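Long-range contacts in dihydrolipoyl dehydrogenase (Elizabethkingia anophelis NUHP1, PDB 6UZI), which probably uses bound FAD to reoxidise the dihydrolipoyl groups of partner proteins through a redox-active disulfide, passing the electrons to NAD(+): residues L159-T163 against V246-E250; E167-S172 against D273-V277; T209-D215 against K239-A245. All blocks are in the same frame, centred on the assembly; numbering follows the deposited sequence.

Contact 1: L159-T163 against V246-E250; sequences LPFIT and VSGVE. With EDO (1,2-ethanediol), chain I.
The F161 ring lies against the backbone of V246-G248, with S247 O 3.8 Å from the ring plane on one face, offset toward the rim. L159 CB covers the opposite face, again off-centre. Near the ring plane, at its edge, come V249 N and O1 of a bound 1,2-ethanediol, whereas V246 O approaches obliquely, 3.5 Å from F161 CZ. The chi1 of 57° sets F161 CG between its own backbone N and carbonyl carbon, turning the ring toward the strand; F161 CE1 also meets V246 CG1 at 3.9 Å. Beside it, I162 CG1 touches V249 CG2 at a slant, likewise at 3.9 Å.

No direct hydrogen bond joins the segments. A water bridges them instead, donating to F161 O and accepting from V249 N at 2.8 Å. The diol, probably from the crystallisation liquor, accepts a nearly straight bond (166°) from V246 N through its O2. The loop is folded by a type I turn, closed by I162 N to L159 O (3.0 Å). It packs on strand 245-252, an outer strand of the three-stranded antiparallel sheet, where S247 and G248 are both backbone-bonded to T259 of strand 255-261, a classic beta bulge.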
loop_
_atom_site.group_PDB
_atom_site.type_symbol
_atom_site.label_atom_id
_atom_site.label_comp_id
_atom_site.label_asym_id
_atom_site.label_seq_id
_atom_site.Cartn_x
_atom_site.Cartn_y
_atom_site.Cartn_z
ATOM N N LEU A 159 29.508 -7.267 19.384
ATOM C CA LEU A 159 29.942 -8.181 20.410
ATOM C C LEU A 159 31.409 -7.925 20.717
ATOM O O LEU A 159 32.207 -7.712 19.796
ATOM C CB LEU A 159 29.760 -9.628 19.943
ATOM C CG LEU A 159 28.354 -10.011 19.459
ATOM C CD1 LEU A 159 28.326 -11.460 19.038
ATOM C CD2 LEU A 159 27.291 -9.742 20.513
ATOM N N PRO A 160 31.794 -7.961 21.991
ATOM C CA PRO A 160 33.161 -7.547 22.357
ATOM C C PRO A 160 34.262 -8.329 21.668
ATOM O O PRO A 160 35.352 -7.776 21.475
ATOM C CB PRO A 160 33.186 -7.746 23.878
ATOM C CG PRO A 160 31.729 -7.581 24.284
ATOM C CD PRO A 160 30.946 -8.206 23.169
ATOM N N PHE A 161 34.028 -9.587 21.284
ATOM C CA PHE A 161 35.096 -10.404 20.713
ATOM C C PHE A 161 35.227 -10.238 19.206
ATOM O O PHE A 161 36.101 -10.879 18.605
ATOM C CB PHE A 161 34.884 -11.889 21.028
ATOM C CG PHE A 161 33.563 -12.434 20.560
ATOM C CD1 PHE A 161 33.394 -12.832 19.239
ATOM C CD2 PHE A 161 32.497 -12.563 21.430
ATOM C CE1 PHE A 161 32.193 -13.334 18.797
ATOM C CE2 PHE A 161 31.297 -13.068 20.996
ATOM C CZ PHE A 161 31.145 -13.455 19.676
ATOM N N ILE A 162 34.350 -9.445 18.580
ATOM C CA ILE A 162 34.404 -9.197 17.143
ATOM C C ILE A 162 35.259 -7.963 16.875
ATOM O O ILE A 162 35.058 -6.908 17.485
ATOM C CB ILE A 162 32.996 -9.029 16.555
ATOM C CG1 ILE A 162 32.180 -10.304 16.755
ATOM C CG2 ILE A 162 33.084 -8.697 15.077
ATOM C CD1 ILE A 162 30.771 -10.236 16.189
ATOM N N THR A 163 36.194 -8.087 15.941
ATOM C CA THR A 163 37.044 -6.977 15.517
ATOM C C THR A 163 36.524 -6.491 14.167
ATOM O O THR A 163 36.800 -7.094 13.127
ATOM C CB THR A 163 38.510 -7.402 15.419
ATOM O OG1 THR A 163 39.005 -7.808 16.707
ATOM C CG2 THR A 163 39.351 -6.256 14.892
ATOM N N VAL A 246 27.519 -17.673 19.094
ATOM C CA VAL A 246 28.794 -17.402 18.446
ATOM C C VAL A 246 29.839 -17.108 19.507
ATOM O O VAL A 246 29.560 -16.436 20.508
ATOM C CB VAL A 246 28.670 -16.231 17.455
ATOM C CG1 VAL A 246 30.019 -15.903 16.843
ATOM C CG2 VAL A 246 27.662 -16.544 16.375
ATOM N N SER A 247 31.041 -17.647 19.312
ATOM C CA SER A 247 32.152 -17.392 20.204
ATOM C C SER A 247 33.365 -16.794 19.507
ATOM O O SER A 247 34.314 -16.391 20.194
ATOM C CB SER A 247 32.572 -18.688 20.910
ATOM O OG SER A 247 32.931 -19.687 19.963
ATOM N N GLY A 248 33.362 -16.699 18.182
ATOM C CA GLY A 248 34.509 -16.158 17.482
ATOM C C GLY A 248 34.182 -15.794 16.056
ATOM O O GLY A 248 33.360 -16.445 15.404
ATOM N N VAL A 249 34.826 -14.729 15.574
ATOM C CA VAL A 249 34.746 -14.277 14.187
ATOM C C VAL A 249 36.153 -13.891 13.737
ATOM O O VAL A 249 36.674 -12.856 14.164
ATOM C CB VAL A 249 33.791 -13.094 14.011
ATOM C CG1 VAL A 249 33.846 -12.602 12.578
ATOM C CG2 VAL A 249 32.365 -13.468 14.423
ATOM N N GLU A 250 36.768 -14.717 12.887
ATOM C CA GLU A 250 38.130 -14.527 12.391
ATOM C C GLU A 250 38.119 -14.109 10.929
ATOM O O GLU A 250 37.398 -14.693 10.120
ATOM C CB GLU A 250 38.958 -15.813 12.452
ATOM C CG GLU A 250 39.222 -16.445 13.793
ATOM C CD GLU A 250 40.059 -17.720 13.646
ATOM O OE1 GLU A 250 40.299 -18.159 12.496
ATOM O OE2 GLU A 250 40.481 -18.285 14.677
HETATM C C1 EDO I . 27.081 -14.527 20.982
HETATM O O1 EDO I . 27.193 -13.788 22.203
HETATM C C2 EDO I . 25.606 -14.765 20.664
HETATM O O2 EDO I . 25.449 -15.331 19.350
HETATM O O HOH W 1 36.617 -13.601 17.363
#

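Contact 2: E167-S172 against D273-V277; sequences ERVITS and DYCLV. With FAD (flavin-adenine dinucleotide), chain E.
R168 sets its guanidinium over the Y274 ring, the two planes 31° apart. The cation-pi contact is off-centre: R168 CZ stands 4.8 Å from the centroid of the Y274 ring, 28° off the ring normal, and Y274 OH lies over one face of the guanidinium, toward its rim. The arginine chain bends at chi3 (110°), which swings NE to D273 O at 2.8 Å; this bond lies in the carbonyl plane and close to the guanidinium plane, which restrains the rotation of the group. At the edge of the tyrosine ring, E167 O meets Y274 CE1 at 3.3 Å. The phenol hydroxyl is itself hydrogen-bonded to E180.

Beyond this end the segments pair as parallel strands. I170 bonds through both its backbone N, to C275 O (2.9 Å), and its backbone O, to V277 N (3.0 Å), while C275 N reaches R168 O. Past I170, L276 CD1 packs against the backbone, 3.4 Å from T171 C, and a water links S172 N with V277 O. S172 is part of the FAD pocket, its OG 3.8 Å from the flavin methyl C7M.

Strand 169-170 is an outermost strand of the five-stranded parallel sheet. Strand 274-277 is bonded along its other side to strand 184-188; helix 192-203 covers L276 and S172, and V256 of strand 255-261 packs on V169 and C275.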
loop_
_atom_site.group_PDB
_atom_site.type_symbol
_atom_site.label_atom_id
_atom_site.label_comp_id
_atom_site.label_asym_id
_atom_site.label_seq_id
_atom_site.Cartn_x
_atom_site.Cartn_y
_atom_site.Cartn_z
ATOM N N GLU A 167 35.804 -3.694 6.246
ATOM C CA GLU A 167 36.065 -4.313 4.953
ATOM C C GLU A 167 35.231 -5.574 4.800
ATOM O O GLU A 167 34.279 -5.609 4.012
ATOM C CB GLU A 167 37.545 -4.638 4.785
ATOM C CG GLU A 167 38.343 -3.523 4.153
ATOM C CD GLU A 167 39.827 -3.642 4.424
ATOM O OE1 GLU A 167 40.523 -2.612 4.331
ATOM O OE2 GLU A 167 40.295 -4.760 4.734
ATOM N N ARG A 168 35.560 -6.610 5.569
ATOM C CA ARG A 168 34.820 -7.860 5.513
ATOM C C ARG A 168 34.103 -8.206 6.808
ATOM O O ARG A 168 33.108 -8.937 6.764
ATOM C CB ARG A 168 35.762 -9.011 5.133
ATOM C CG ARG A 168 36.549 -8.733 3.858
ATOM C CD ARG A 168 37.248 -9.967 3.313
ATOM N NE ARG A 168 36.605 -10.409 2.079
ATOM C CZ ARG A 168 36.999 -10.063 0.857
ATOM N NH1 ARG A 168 36.332 -10.512 -0.201
ATOM N NH2 ARG A 168 38.059 -9.279 0.689
ATOM N N VAL A 169 34.559 -7.691 7.949
ATOM C CA VAL A 169 33.834 -7.825 9.207
ATOM C C VAL A 169 33.207 -6.473 9.523
ATOM O O VAL A 169 33.856 -5.591 10.098
ATOM C CB VAL A 169 34.755 -8.317 10.333
ATOM C CG1 VAL A 169 33.992 -8.392 11.642
ATOM C CG2 VAL A 169 35.306 -9.686 9.979
ATOM N N ILE A 170 31.942 -6.302 9.135
ATOM C CA ILE A 170 31.345 -4.989 8.956
ATOM C C ILE A 170 30.022 -4.896 9.705
ATOM O O ILE A 170 29.449 -5.896 10.143
ATOM C CB ILE A 170 31.112 -4.674 7.469
ATOM C CG1 ILE A 170 30.185 -5.730 6.863
ATOM C CG2 ILE A 170 32.423 -4.644 6.725
ATOM C CD1 ILE A 170 29.919 -5.529 5.399
ATOM N N THR A 171 29.538 -3.658 9.830
ATOM C CA THR A 171 28.202 -3.330 10.306
ATOM C C THR A 171 27.353 -2.882 9.120
ATOM O O THR A 171 27.812 -2.842 7.973
ATOM C CB THR A 171 28.245 -2.231 11.375
ATOM O OG1 THR A 171 28.655 -0.999 10.775
ATOM C CG2 THR A 171 29.217 -2.575 12.470
ATOM N N SER A 172 26.109 -2.500 9.411
ATOM C CA SER A 172 25.215 -2.050 8.347
ATOM C C SER A 172 25.790 -0.863 7.591
ATOM O O SER A 172 25.536 -0.713 6.390
ATOM C CB SER A 172 23.842 -1.689 8.917
ATOM O OG SER A 172 23.928 -0.626 9.852
ATOM N N ASP A 273 32.804 -14.822 2.704
ATOM C CA ASP A 273 33.716 -13.759 2.315
ATOM C C ASP A 273 33.293 -12.396 2.855
ATOM O O ASP A 273 34.046 -11.425 2.700
ATOM C CB ASP A 273 33.858 -13.713 0.791
ATOM C CG ASP A 273 32.541 -13.480 0.091
ATOM O OD1 ASP A 273 32.555 -12.930 -1.030
ATOM O OD2 ASP A 273 31.494 -13.840 0.670
ATOM N N TYR A 274 32.105 -12.299 3.458
ATOM C CA TYR A 274 31.655 -11.087 4.130
ATOM C C TYR A 274 30.825 -11.475 5.345
ATOM O O TYR A 274 30.014 -12.402 5.276
ATOM C CB TYR A 274 30.823 -10.190 3.204
ATOM C CG TYR A 274 31.646 -9.437 2.203
ATOM C CD1 TYR A 274 32.236 -8.221 2.534
ATOM C CD2 TYR A 274 31.854 -9.943 0.930
ATOM C CE1 TYR A 274 33.016 -7.524 1.615
ATOM C CE2 TYR A 274 32.629 -9.254 0.007
ATOM C CZ TYR A 274 33.208 -8.048 0.356
ATOM O OH TYR A 274 33.978 -7.366 -0.557
ATOM N N CYS A 275 31.018 -10.757 6.450
ATOM C CA CYS A 275 30.265 -10.993 7.678
ATOM C C CYS A 275 29.679 -9.687 8.197
ATOM O O CYS A 275 30.423 -8.750 8.512
ATOM C CB CYS A 275 31.137 -11.642 8.750
ATOM S SG CYS A 275 30.216 -11.853 10.284
ATOM N N LEU A 276 28.352 -9.640 8.308
ATOM C CA LEU A 276 27.608 -8.476 8.785
ATOM C C LEU A 276 27.094 -8.740 10.197
ATOM O O LEU A 276 26.371 -9.716 10.430
ATOM C CB LEU A 276 26.453 -8.153 7.836
ATOM C CG LEU A 276 25.307 -7.239 8.283
ATOM C CD1 LEU A 276 25.763 -5.818 8.552
ATOM C CD2 LEU A 276 24.220 -7.255 7.216
ATOM N N VAL A 277 27.449 -7.861 11.124
ATOM C CA VAL A 277 27.056 -7.965 12.526
ATOM C C VAL A 277 25.827 -7.088 12.766
ATOM O O VAL A 277 25.906 -5.855 12.728
ATOM C CB VAL A 277 28.208 -7.565 13.453
ATOM C CG1 VAL A 277 27.803 -7.768 14.893
ATOM C CG2 VAL A 277 29.453 -8.351 13.101
HETATM P PA FAD E . 19.544 9.279 15.110
HETATM O O1A FAD E . 18.893 9.114 13.789
HETATM O O2A FAD E . 20.173 7.943 15.520
HETATM O O5B FAD E . 20.750 10.314 14.958
HETATM C C5B FAD E . 20.917 11.297 15.994
HETATM C C4B FAD E . 21.976 12.269 15.543
HETATM O O4B FAD E . 22.612 12.862 16.689
HETATM C C3B FAD E . 23.103 11.689 14.675
HETATM O O3B FAD E . 23.051 12.293 13.389
HETATM C C2B FAD E . 24.393 12.102 15.407
HETATM O O2B FAD E . 25.420 12.516 14.512
HETATM C C1B FAD E . 23.908 13.244 16.296
HETATM N N9A FAD E . 24.684 13.455 17.508
HETATM C C8A FAD E . 24.949 12.535 18.491
HETATM N N7A FAD E . 25.623 13.016 19.505
HETATM C C5A FAD E . 25.822 14.350 19.169
HETATM C C6A FAD E . 26.467 15.408 19.830
HETATM N N6A FAD E . 27.019 15.303 21.043
HETATM N N1A FAD E . 26.498 16.609 19.211
HETATM C C2A FAD E . 25.917 16.729 18.012
HETATM N N3A FAD E . 25.272 15.804 17.295
HETATM C C4A FAD E . 25.256 14.626 17.934
HETATM N N1 FAD E . 13.861 2.790 11.631
HETATM C C2 FAD E . 12.622 2.776 11.080
HETATM O O2 FAD E . 11.663 3.295 11.651
HETATM N N3 FAD E . 12.424 2.185 9.844
HETATM C C4 FAD E . 13.397 1.579 9.069
HETATM O O4 FAD E . 13.110 1.093 7.977
HETATM C C4X FAD E . 14.708 1.601 9.658
HETATM N N5 FAD E . 15.694 1.084 8.985
HETATM C C5X FAD E . 16.964 1.165 9.538
HETATM C C6 FAD E . 18.041 0.669 8.806
HETATM C C7 FAD E . 19.343 0.783 9.280
HETATM C C7M FAD E . 20.482 0.252 8.449
HETATM C C8 FAD E . 19.577 1.405 10.520
HETATM C C8M FAD E . 20.980 1.603 11.035
HETATM C C9 FAD E . 18.502 1.880 11.264
HETATM C C9A FAD E . 17.202 1.771 10.783
HETATM N N10 FAD E . 16.103 2.298 11.485
HETATM C C10 FAD E . 14.846 2.234 10.948
HETATM C "C1'" FAD E . 16.289 2.956 12.783
HETATM C "C2'" FAD E . 16.330 4.474 12.661
HETATM O "O2'" FAD E . 17.532 4.901 12.018
HETATM C "C3'" FAD E . 16.189 5.147 14.027
HETATM O "O3'" FAD E . 15.155 4.516 14.769
HETATM C "C4'" FAD E . 15.891 6.642 13.920
HETATM O "O4'" FAD E . 16.880 7.233 13.074
HETATM C "C5'" FAD E . 15.830 7.338 15.263
HETATM O "O5'" FAD E . 16.671 8.498 15.128
HETATM P P FAD E . 16.868 9.648 16.264
HETATM O O1P FAD E . 16.333 10.987 15.912
HETATM O O2P FAD E . 16.441 9.218 17.652
HETATM O O3P FAD E . 18.468 9.652 16.233
HETATM O O HOH W 2 24.879 -3.787 11.590
#

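Contact 3: T209-D215 against K239-A245; sequences TVVEYLD and KFMLSTA
V210 and F240 run alongside each other on one face of the sheet, with V210 CB 3.8 Å from F240 CD2. On the other face V211 flanks M241. The extended methionine chain carries its CE back to T209 CG2 at 3.9 Å. These side chains are held in step by parallel backbone bonds: V210 N to K239 O, M241 N to V210 O (2.8 Å, N-H...O angle 174°) and E212 N to M241 O (3.1 Å).

Beyond M241 the strand pairing gives way to a loop. S243 has a left-handed backbone conformation (phi 52°, psi 45°) and is followed by T244, whose N bonds back to E212 O at 2.9 Å. S243 N reaches L214 O from well above the carbonyl plane. Within the loop T244 OG1 donates to L242 O, again from above the plane of the carbonyl.

The unit is a right-handed beta-alpha-beta crossover of the Rossmann type, in which helix 223-236 joins strand 207-211 to strand 239-241, the latter being outermost in the sheet. E212, just past the end of strand 207-211, is predicted to bind NAD(+), as is G190 close by. E212 OE1 lies 3.7 Å from L242 CD2, the two side chains lying alongside each other. At the exposed end, Y213 CD2 rests on A245 CB at 3.6 Å.

Further out, F240 is covered by Q230, L233 and K234 of helix 223-236. Strand 267-272 backs the opposite face, V270 touching both V211 and M241, and H184 holds T209 OG1 by a hydrogen bond.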
loop_
_atom_site.group_PDB
_atom_site.type_symbol
_atom_site.label_atom_id
_atom_site.label_comp_id
_atom_site.label_asym_id
_atom_site.label_seq_id
_atom_site.Cartn_x
_atom_site.Cartn_y
_atom_site.Cartn_z
ATOM N N THR A 209 23.589 -16.692 5.079
ATOM C CA THR A 209 23.316 -17.510 6.254
ATOM C C THR A 209 23.201 -16.591 7.462
ATOM O O THR A 209 24.100 -15.784 7.723
ATOM C CB THR A 209 24.412 -18.556 6.475
ATOM O OG1 THR A 209 24.632 -19.289 5.264
ATOM C CG2 THR A 209 24.005 -19.522 7.573
ATOM N N VAL A 210 22.082 -16.683 8.168
ATOM C CA VAL A 210 21.848 -15.900 9.375
ATOM C C VAL A 210 22.184 -16.797 10.560
ATOM O O VAL A 210 21.555 -17.845 10.753
ATOM C CB VAL A 210 20.393 -15.397 9.440
ATOM C CG1 VAL A 210 20.085 -14.764 10.792
ATOM C CG2 VAL A 210 20.105 -14.418 8.311
ATOM N N VAL A 211 23.173 -16.397 11.352
ATOM C CA VAL A 211 23.587 -17.147 12.532
ATOM C C VAL A 211 23.216 -16.321 13.746
ATOM O O VAL A 211 23.736 -15.218 13.945
ATOM C CB VAL A 211 25.083 -17.484 12.506
ATOM C CG1 VAL A 211 25.434 -18.372 13.688
ATOM C CG2 VAL A 211 25.411 -18.209 11.215
ATOM N N GLU A 212 22.340 -16.873 14.568
ATOM C CA GLU A 212 21.659 -16.106 15.593
ATOM C C GLU A 212 21.489 -16.928 16.859
ATOM O O GLU A 212 21.263 -18.142 16.799
ATOM C CB GLU A 212 20.311 -15.646 15.030
ATOM C CG GLU A 212 19.312 -15.079 15.977
ATOM C CD GLU A 212 18.120 -14.569 15.205
ATOM O OE1 GLU A 212 18.118 -14.774 13.968
ATOM O OE2 GLU A 212 17.206 -13.962 15.811
ATOM N N TYR A 213 21.640 -16.263 18.003
ATOM C CA TYR A 213 21.426 -16.912 19.286
ATOM C C TYR A 213 19.943 -17.092 19.595
ATOM O O TYR A 213 19.586 -17.982 20.376
ATOM C CB TYR A 213 22.072 -16.124 20.418
ATOM C CG TYR A 213 21.969 -16.858 21.733
ATOM C CD1 TYR A 213 21.222 -16.356 22.794
ATOM C CD2 TYR A 213 22.618 -18.087 21.902
ATOM C CE1 TYR A 213 21.136 -17.062 24.001
ATOM C CE2 TYR A 213 22.544 -18.791 23.093
ATOM C CZ TYR A 213 21.804 -18.279 24.139
ATOM O OH TYR A 213 21.738 -18.991 25.317
ATOM N N LEU A 214 19.078 -16.270 19.002
ATOM C CA LEU A 214 17.669 -16.290 19.346
ATOM C C LEU A 214 16.988 -17.503 18.720
ATOM O O LEU A 214 17.460 -18.065 17.728
ATOM C CB LEU A 214 17.017 -14.999 18.854
ATOM C CG LEU A 214 17.801 -13.747 19.288
ATOM C CD1 LEU A 214 17.155 -12.451 18.790
ATOM C CD2 LEU A 214 18.082 -13.701 20.781
ATOM N N ASP A 215 15.847 -17.897 19.302
ATOM C CA ASP A 215 15.187 -19.133 18.890
ATOM C C ASP A 215 14.224 -18.952 17.732
ATOM O O ASP A 215 13.708 -19.948 17.217
ATOM C CB ASP A 215 14.427 -19.747 20.065
ATOM C CG ASP A 215 15.326 -20.053 21.239
ATOM O OD1 ASP A 215 16.464 -20.519 21.005
ATOM O OD2 ASP A 215 14.899 -19.815 22.390
ATOM N N LYS A 239 19.414 -19.002 4.508
ATOM C CA LYS A 239 19.631 -20.084 5.455
ATOM C C LYS A 239 19.654 -19.523 6.872
ATOM O O LYS A 239 20.086 -18.390 7.096
ATOM C CB LYS A 239 20.945 -20.822 5.154
ATOM C CG LYS A 239 21.000 -21.511 3.787
ATOM C CD LYS A 239 20.387 -22.902 3.837
ATOM C CE LYS A 239 20.254 -23.521 2.446
ATOM N NZ LYS A 239 19.084 -22.988 1.672
ATOM N N PHE A 240 19.155 -20.312 7.824
ATOM C CA PHE A 240 19.044 -19.871 9.210
ATOM C C PHE A 240 19.648 -20.909 10.143
ATOM O O PHE A 240 19.253 -22.080 10.118
ATOM C CB PHE A 240 17.587 -19.619 9.591
ATOM C CG PHE A 240 16.991 -18.430 8.912
ATOM C CD1 PHE A 240 16.340 -18.565 7.697
ATOM C CD2 PHE A 240 17.089 -17.173 9.479
ATOM C CE1 PHE A 240 15.794 -17.463 7.063
ATOM C CE2 PHE A 240 16.547 -16.078 8.854
ATOM C CZ PHE A 240 15.898 -16.227 7.638
ATOM N N MET A 241 20.563 -20.456 10.996
ATOM C CA MET A 241 21.178 -21.249 12.058
ATOM C C MET A 241 20.777 -20.587 13.374
ATOM O O MET A 241 21.489 -19.725 13.889
ATOM C CB MET A 241 22.672 -21.317 11.884
ATOM C CG MET A 241 23.115 -22.292 10.808
ATOM S SD MET A 241 24.906 -22.332 10.644
ATOM C CE MET A 241 25.086 -22.943 8.971
ATOM N N LEU A 242 19.619 -20.965 13.897
ATOM C CA LEU A 242 19.077 -20.339 15.093
ATOM C C LEU A 242 19.586 -21.031 16.354
ATOM O O LEU A 242 20.180 -22.110 16.303
ATOM C CB LEU A 242 17.544 -20.366 15.051
ATOM C CG LEU A 242 16.858 -19.747 13.827
ATOM C CD1 LEU A 242 15.346 -19.708 13.990
ATOM C CD2 LEU A 242 17.405 -18.360 13.539
ATOM N N SER A 243 19.351 -20.379 17.499
ATOM C CA SER A 243 19.734 -20.891 18.822
ATOM C C SER A 243 21.205 -21.291 18.869
ATOM O O SER A 243 21.575 -22.336 19.412
ATOM C CB SER A 243 18.846 -22.069 19.231
ATOM O OG SER A 243 17.471 -21.724 19.222
ATOM N N THR A 244 22.058 -20.437 18.313
ATOM C CA THR A 244 23.467 -20.753 18.116
ATOM C C THR A 244 24.299 -19.620 18.698
ATOM O O THR A 244 24.163 -18.468 18.275
ATOM C CB THR A 244 23.770 -20.956 16.627
ATOM O OG1 THR A 244 22.906 -21.971 16.110
ATOM C CG2 THR A 244 25.194 -21.401 16.424
ATOM N N ALA A 245 25.158 -19.944 19.659
ATOM C CA ALA A 245 25.919 -18.945 20.400
ATOM C C ALA A 245 27.297 -18.804 19.768
ATOM O O ALA A 245 28.134 -19.701 19.883
ATOM C CB ALA A 245 26.029 -19.333 21.873
#

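Contacts 2 and 3 belong to the same five-stranded parallel sheet, at its two outermost strands, 169-170 and 239-241; contact 2 is buried, contact 3 only partly. Both rest on parallel-strand backbone bonds, which in contact 3 pass into irregular loop bonds beyond M241. Contact 2 adds an arginine that both hydrogen-bonds a carbonyl and makes a cation-pi contact, contact 3 mainly aliphatic and aromatic packing. Contact 1 is a surface contact of a loop with the antiparallel sheet, joined by an aromatic ring on a strand backbone, apolar side chains and one bridging water. It touches both others: I162 CG2 meets V169 CG1 at 3.6 Å, and V246 CG2 meets V211 CG1 at 3.9 Å. Contacts 2 and 3 do not touch.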